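Local coordinates for leucine-rich repeat protein (PDB 4ECN) that is of unknown function but, as an extracellular leucine-rich repeat protein, probably takes part in protein binding, at residues Thr372-Glu377 with Lys449-Tyr454; Glu378-Ile383 with Asp492-Glu497. All blocks are in the same frame, centred on the assembly; numbering follows the deposited sequence.

Interaction 1: Thr372-Glu377 with Lys449-Tyr454; sequences TPDMSE and KLQIIY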
loop_
_atom_site.group_PDB
_atom_site.type_symbol
_atom_site.label_atom_id
_atom_site.label_comp_id
_atom_site.label_asym_id
_atom_site.label_seq_id
_atom_site.Cartn_x
_atom_site.Cartn_y
_atom_site.Cartn_z
ATOM N N THR A 372 -8.163 2.478 10.091
ATOM C CA THR A 372 -9.375 2.150 10.849
ATOM C C THR A 372 -10.208 3.377 11.190
ATOM O O THR A 372 -9.672 4.482 11.271
ATOM C CB THR A 372 -9.031 1.418 12.169
ATOM O OG1 THR A 372 -8.139 2.219 12.950
ATOM C CG2 THR A 372 -8.492 0.008 11.954
ATOM N N PRO A 373 -11.522 3.199 11.459
ATOM C CA PRO A 373 -12.335 4.355 11.821
ATOM C C PRO A 373 -11.939 4.917 13.183
ATOM O O PRO A 373 -11.536 4.171 14.090
ATOM C CB PRO A 373 -13.762 3.795 11.839
ATOM C CG PRO A 373 -13.690 2.480 11.122
ATOM C CD PRO A 373 -12.342 1.968 11.418
ATOM N N ASP A 374 -12.055 6.262 13.300
ATOM C CA ASP A 374 -11.814 7.081 14.490
ATOM C C ASP A 374 -10.456 6.753 15.106
ATOM O O ASP A 374 -10.377 6.094 16.146
ATOM C CB ASP A 374 -12.943 6.893 15.514
ATOM C CG ASP A 374 -14.313 7.252 14.990
ATOM O OD1 ASP A 374 -14.561 8.461 14.746
ATOM O OD2 ASP A 374 -15.157 6.336 14.872
HETATM N N MSE A 375 -9.391 7.168 14.415
HETATM C CA MSE A 375 -8.023 6.980 14.878
HETATM C C MSE A 375 -7.602 8.149 15.750
HETATM O O MSE A 375 -8.146 9.245 15.589
HETATM C CB MSE A 375 -7.052 6.840 13.690
HETATM C CG MSE A 375 -7.211 5.554 12.896
HETATM SE SE MSE A 375 -5.910 5.354 11.436
HETATM C CE MSE A 375 -6.166 6.955 10.540
ATOM N N SER A 376 -6.605 7.945 16.632
ATOM C CA SER A 376 -6.066 9.039 17.432
ATOM C C SER A 376 -5.193 9.933 16.563
ATOM O O SER A 376 -4.764 9.500 15.483
ATOM C CB SER A 376 -5.262 8.500 18.608
ATOM O OG SER A 376 -4.222 7.642 18.173
ATOM N N GLU A 377 -4.887 11.156 17.033
ATOM C CA GLU A 377 -4.004 12.083 16.324
ATOM C C GLU A 377 -2.678 11.384 15.982
ATOM O O GLU A 377 -2.169 11.588 14.882
ATOM C CB GLU A 377 -3.762 13.342 17.174
ATOM C CG GLU A 377 -3.026 14.465 16.465
ATOM C CD GLU A 377 -3.055 15.805 17.177
ATOM O OE1 GLU A 377 -2.365 15.947 18.215
ATOM O OE2 GLU A 377 -3.745 16.725 16.676
ATOM N N LYS A 449 -19.896 10.982 7.135
ATOM C CA LYS A 449 -19.024 10.672 8.281
ATOM C C LYS A 449 -17.603 10.262 7.836
ATOM O O LYS A 449 -16.747 10.026 8.687
ATOM C CB LYS A 449 -19.630 9.566 9.149
ATOM C CG LYS A 449 -20.844 10.014 9.928
ATOM C CD LYS A 449 -21.282 8.984 10.956
ATOM C CE LYS A 449 -22.676 9.278 11.473
ATOM N NZ LYS A 449 -23.009 8.425 12.638
ATOM N N LEU A 450 -17.354 10.235 6.507
ATOM C CA LEU A 450 -16.093 9.839 5.873
ATOM C C LEU A 450 -14.979 10.782 6.293
ATOM O O LEU A 450 -15.134 12.000 6.202
ATOM C CB LEU A 450 -16.247 9.808 4.344
ATOM C CG LEU A 450 -15.381 8.824 3.550
ATOM C CD1 LEU A 450 -15.719 7.387 3.883
ATOM C CD2 LEU A 450 -15.595 9.005 2.060
ATOM N N GLN A 451 -13.892 10.188 6.833
ATOM C CA GLN A 451 -12.687 10.839 7.365
ATOM C C GLN A 451 -11.491 10.709 6.427
ATOM O O GLN A 451 -10.697 11.652 6.307
ATOM C CB GLN A 451 -12.311 10.220 8.721
ATOM C CG GLN A 451 -13.387 10.319 9.781
ATOM C CD GLN A 451 -13.109 9.481 10.995
ATOM O OE1 GLN A 451 -12.600 8.351 10.913
ATOM N NE2 GLN A 451 -13.515 9.995 12.147
ATOM N N ILE A 452 -11.327 9.519 5.818
ATOM C CA ILE A 452 -10.206 9.206 4.934
ATOM C C ILE A 452 -10.704 8.448 3.691
ATOM O O ILE A 452 -11.453 7.483 3.839
ATOM C CB ILE A 452 -9.153 8.367 5.727
ATOM C CG1 ILE A 452 -8.635 9.099 6.977
ATOM C CG2 ILE A 452 -7.994 7.965 4.849
ATOM C CD1 ILE A 452 -8.034 8.196 7.957
ATOM N N ILE A 453 -10.284 8.884 2.477
ATOM C CA ILE A 453 -10.621 8.239 1.199
ATOM C C ILE A 453 -9.295 8.040 0.410
ATOM O O ILE A 453 -8.522 8.981 0.246
ATOM C CB ILE A 453 -11.731 8.967 0.377
ATOM C CG1 ILE A 453 -12.267 8.075 -0.750
ATOM C CG2 ILE A 453 -11.335 10.351 -0.131
ATOM C CD1 ILE A 453 -13.652 8.427 -1.214
ATOM N N TYR A 454 -9.025 6.789 -0.004
ATOM C CA TYR A 454 -7.825 6.412 -0.744
ATOM C C TYR A 454 -8.182 5.778 -2.090
ATOM O O TYR A 454 -8.969 4.829 -2.162
ATOM C CB TYR A 454 -6.953 5.430 0.076
ATOM C CG TYR A 454 -5.915 6.027 1.015
ATOM C CD1 TYR A 454 -6.283 6.903 2.028
ATOM C CD2 TYR A 454 -4.600 5.576 1.006
ATOM C CE1 TYR A 454 -5.344 7.412 2.927
ATOM C CE2 TYR A 454 -3.652 6.076 1.903
ATOM C CZ TYR A 454 -4.034 6.976 2.879
ATOM O OH TYR A 454 -3.105 7.494 3.755
HETATM O O HOH W 1 -10.044 7.263 11.124
#
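The leucine-rich repeat sheet meets an inserted loop here: Gln451, just before strand 452-456, and Ile452, its first residue, touch Asp374 and Met375. The loop belongs to a long excursion between strands 351-353 and 452-456, which lie side by side in the sheet. It lies over the sheet face that is probably the concave one, on the side away from Leu450 and Ile453.

The carboxamide of Gln451 binds with both ends. OE1 accepts a hydrogen bond from the backbone N of Asp374 at 3.2 Å. The bond is fairly straight (162°) and falls in the carbonyl plane, on a lone pair. NE2 donates to Asp374 OD1, also at 3.2 Å. This bond is more bent, and it reaches the oxygen from above the carboxylate plane. The amide and carboxylate planes stand 83° apart. With one acceptor and one donor engaged, the amide is unlikely to flip. Water 1 adds a second donor to Gln451 OE1 at 2.8 Å and also donates to Thr372 O, so it ties the glutamine to the loop backbone. Lys350 makes a long, weak ion pair with Asp374.

The apolar half lies beside this grip. Selenomethionine Met375 leans on Ile383 of helix 377-384. Its chain bends at the last torsion (chi3 -53°), which turns CE to within 3.4 Å of Ile452 CD1.

Interaction 2: Glu378-Ile383 with Asp492-Glu497; sequences ERKHRI and DLTDVE
The carboxylate of Asp495 is the flat group of this contact, and Lys380 and Thr494 meet it differently. Lys380 CE comes to OD1 from one face, well out of the carboxylate plane, at 3.4 Å. At the edge, Thr494 OG1 donates a hydrogen bond to the same OD1 at 2.9 Å. It uses the anti lone pair, the one turned away from OD2. Arg384, just past the helix segment, forms a salt bridge to OD1 as well. This buried oxygen therefore has polar partners from both chain regions.

Lys380 reaches across from helix 377-384. Its CG is anti to the backbone N (chi1 -167°), and the chain stays fully extended beyond it, so the ammonium group arrives at the sheet end-on. NZ donates to Thr494 OG1 at 2.8 Å. It stops 4.1 Å from Asp495 OD1, which is beyond a salt bridge. The charges are joined instead through the hydroxyl, which accepts from the lysine and donates to the aspartate. The Thr494 torsion (chi1 60°) places OG1 between the backbone N and the carbonyl carbon, where it can serve both partners. The nearby positive charges would probably favour the ionised form of Asp495.

A valine in place of Thr494 would probably leave Lys380 NZ without its acceptor and Asp495 OD1 without the hydroxyl donor at its edge.

Asp495 opens strand 495-499, which pairs in parallel with strands 452-456 and 519-521. Leu493 and Val496 point to the repeat core, while Thr494 and Asp495 face the helix. This split, with apolar residues inward and polar ones on the outward face of a parallel sheet, is typical of the leucine-rich repeat fold, here covered by an inserted helix.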
loop_
_atom_site.group_PDB
_atom_site.type_symbol
_atom_site.label_atom_id
_atom_site.label_comp_id
_atom_site.label_asym_id
_atom_site.label_seq_id
_atom_site.Cartn_x
_atom_site.Cartn_y
_atom_site.Cartn_z
ATOM N N GLU A 378 -2.185 10.498 16.887
ATOM C CA GLU A 378 -0.938 9.734 16.738
ATOM C C GLU A 378 -1.038 8.682 15.642
ATOM O O GLU A 378 -0.148 8.606 14.791
ATOM C CB GLU A 378 -0.509 9.033 18.044
ATOM C CG GLU A 378 -0.488 9.914 19.285
ATOM C CD GLU A 378 -1.787 9.904 20.072
ATOM O OE1 GLU A 378 -1.962 8.985 20.906
ATOM O OE2 GLU A 378 -2.639 10.793 19.835
ATOM N N ARG A 379 -2.096 7.853 15.679
ATOM C CA ARG A 379 -2.333 6.782 14.710
ATOM C C ARG A 379 -2.515 7.340 13.303
ATOM O O ARG A 379 -1.976 6.764 12.347
ATOM C CB ARG A 379 -3.556 5.962 15.112
ATOM C CG ARG A 379 -3.239 4.911 16.149
ATOM C CD ARG A 379 -3.004 3.532 15.552
ATOM N NE ARG A 379 -4.198 2.924 14.940
ATOM C CZ ARG A 379 -4.322 2.639 13.645
ATOM N NH1 ARG A 379 -3.335 2.917 12.797
ATOM N NH2 ARG A 379 -5.422 2.059 13.190
ATOM N N LYS A 380 -3.248 8.474 13.198
ATOM C CA LYS A 380 -3.548 9.189 11.949
ATOM C C LYS A 380 -2.269 9.780 11.336
ATOM O O LYS A 380 -2.067 9.708 10.120
ATOM C CB LYS A 380 -4.579 10.301 12.225
ATOM C CG LYS A 380 -5.223 10.927 10.985
ATOM C CD LYS A 380 -6.326 11.911 11.378
ATOM C CE LYS A 380 -7.006 12.498 10.173
ATOM N NZ LYS A 380 -8.201 13.303 10.538
ATOM N N HIS A 381 -1.404 10.331 12.192
ATOM C CA HIS A 381 -0.147 10.930 11.779
ATOM C C HIS A 381 0.833 9.848 11.299
ATOM O O HIS A 381 1.484 10.049 10.270
ATOM C CB HIS A 381 0.450 11.747 12.913
ATOM C CG HIS A 381 1.689 12.468 12.506
ATOM N ND1 HIS A 381 1.640 13.556 11.648
ATOM C CD2 HIS A 381 2.976 12.228 12.850
ATOM C CE1 HIS A 381 2.896 13.938 11.496
ATOM N NE2 HIS A 381 3.735 13.172 12.206
ATOM N N ARG A 382 0.886 8.689 11.994
ATOM C CA ARG A 382 1.724 7.555 11.600
ATOM C C ARG A 382 1.390 7.083 10.179
ATOM O O ARG A 382 2.301 6.765 9.404
ATOM C CB ARG A 382 1.549 6.387 12.577
ATOM C CG ARG A 382 2.867 5.844 13.115
ATOM C CD ARG A 382 2.788 4.448 13.735
ATOM N NE ARG A 382 1.572 4.207 14.518
ATOM C CZ ARG A 382 1.384 4.573 15.782
ATOM N NH1 ARG A 382 2.332 5.237 16.440
ATOM N NH2 ARG A 382 0.235 4.304 16.392
ATOM N N ILE A 383 0.080 7.040 9.858
ATOM C CA ILE A 383 -0.469 6.640 8.560
ATOM C C ILE A 383 -0.154 7.718 7.518
ATOM O O ILE A 383 0.222 7.369 6.389
ATOM C CB ILE A 383 -2.005 6.350 8.640
ATOM C CG1 ILE A 383 -2.331 5.077 9.480
ATOM C CG2 ILE A 383 -2.635 6.257 7.256
ATOM C CD1 ILE A 383 -1.683 3.669 9.004
ATOM N N ASP A 492 -15.777 16.077 7.704
ATOM C CA ASP A 492 -14.877 15.203 8.457
ATOM C C ASP A 492 -13.766 14.617 7.571
ATOM O O ASP A 492 -12.836 14.015 8.106
ATOM C CB ASP A 492 -15.664 14.048 9.108
ATOM C CG ASP A 492 -16.388 14.351 10.421
ATOM O OD1 ASP A 492 -16.629 15.557 10.715
ATOM O OD2 ASP A 492 -16.732 13.378 11.146
ATOM N N LEU A 493 -13.872 14.772 6.225
ATOM C CA LEU A 493 -12.915 14.234 5.252
ATOM C C LEU A 493 -11.668 15.126 5.195
ATOM O O LEU A 493 -11.659 16.159 4.518
ATOM C CB LEU A 493 -13.564 14.070 3.848
ATOM C CG LEU A 493 -12.701 13.467 2.709
ATOM C CD1 LEU A 493 -12.056 12.149 3.105
ATOM C CD2 LEU A 493 -13.511 13.251 1.484
ATOM N N THR A 494 -10.609 14.686 5.888
ATOM C CA THR A 494 -9.349 15.413 6.006
ATOM C C THR A 494 -8.236 14.806 5.171
ATOM O O THR A 494 -7.280 15.503 4.841
ATOM C CB THR A 494 -8.910 15.430 7.472
ATOM O OG1 THR A 494 -8.741 14.087 7.937
ATOM C CG2 THR A 494 -9.895 16.161 8.356
ATOM N N ASP A 495 -8.331 13.505 4.858
ATOM C CA ASP A 495 -7.283 12.818 4.107
ATOM C C ASP A 495 -7.802 12.234 2.826
ATOM O O ASP A 495 -8.812 11.539 2.845
ATOM C CB ASP A 495 -6.662 11.708 4.955
ATOM C CG ASP A 495 -5.778 12.210 6.078
ATOM O OD1 ASP A 495 -6.281 12.977 6.937
ATOM O OD2 ASP A 495 -4.603 11.793 6.132
ATOM N N VAL A 496 -7.100 12.523 1.701
ATOM C CA VAL A 496 -7.401 12.025 0.343
ATOM C C VAL A 496 -6.114 11.601 -0.312
ATOM O O VAL A 496 -5.110 12.305 -0.185
ATOM C CB VAL A 496 -8.160 13.031 -0.568
ATOM C CG1 VAL A 496 -8.431 12.436 -1.949
ATOM C CG2 VAL A 496 -9.462 13.503 0.072
ATOM N N GLU A 497 -6.145 10.447 -1.006
ATOM C CA GLU A 497 -5.046 9.922 -1.803
ATOM C C GLU A 497 -5.550 9.581 -3.196
ATOM O O GLU A 497 -6.543 8.868 -3.352
ATOM C CB GLU A 497 -4.379 8.704 -1.153
ATOM C CG GLU A 497 -3.253 8.081 -1.978
ATOM C CD GLU A 497 -2.379 7.093 -1.226
ATOM O OE1 GLU A 497 -1.660 7.521 -0.288
ATOM O OE2 GLU A 497 -2.373 5.901 -1.608
#

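Overall arrangement
Both interactions fasten one inserted region to one face of the same sheet. Residues 372-377 lead directly into helix 377-384, and strands 452-456 and 495-499 are neighbours, so the contacts sit side by side with centres about 6 Å apart. Ile453 N and O probably hydrogen-bond to Asp495 O and Glu497 N across the two strands. Interaction 1 lies at the surface. It pairs a neutral amide with a backbone N and a carboxylate, with a water and a small apolar touch beside them. Interaction 2 is buried and smaller in area. It sets a lysine against an aspartate, bridged by a hydroxyl. Ile383 of the helix packs against Met375 and Tyr454, linking the two contacts through apolar side chains.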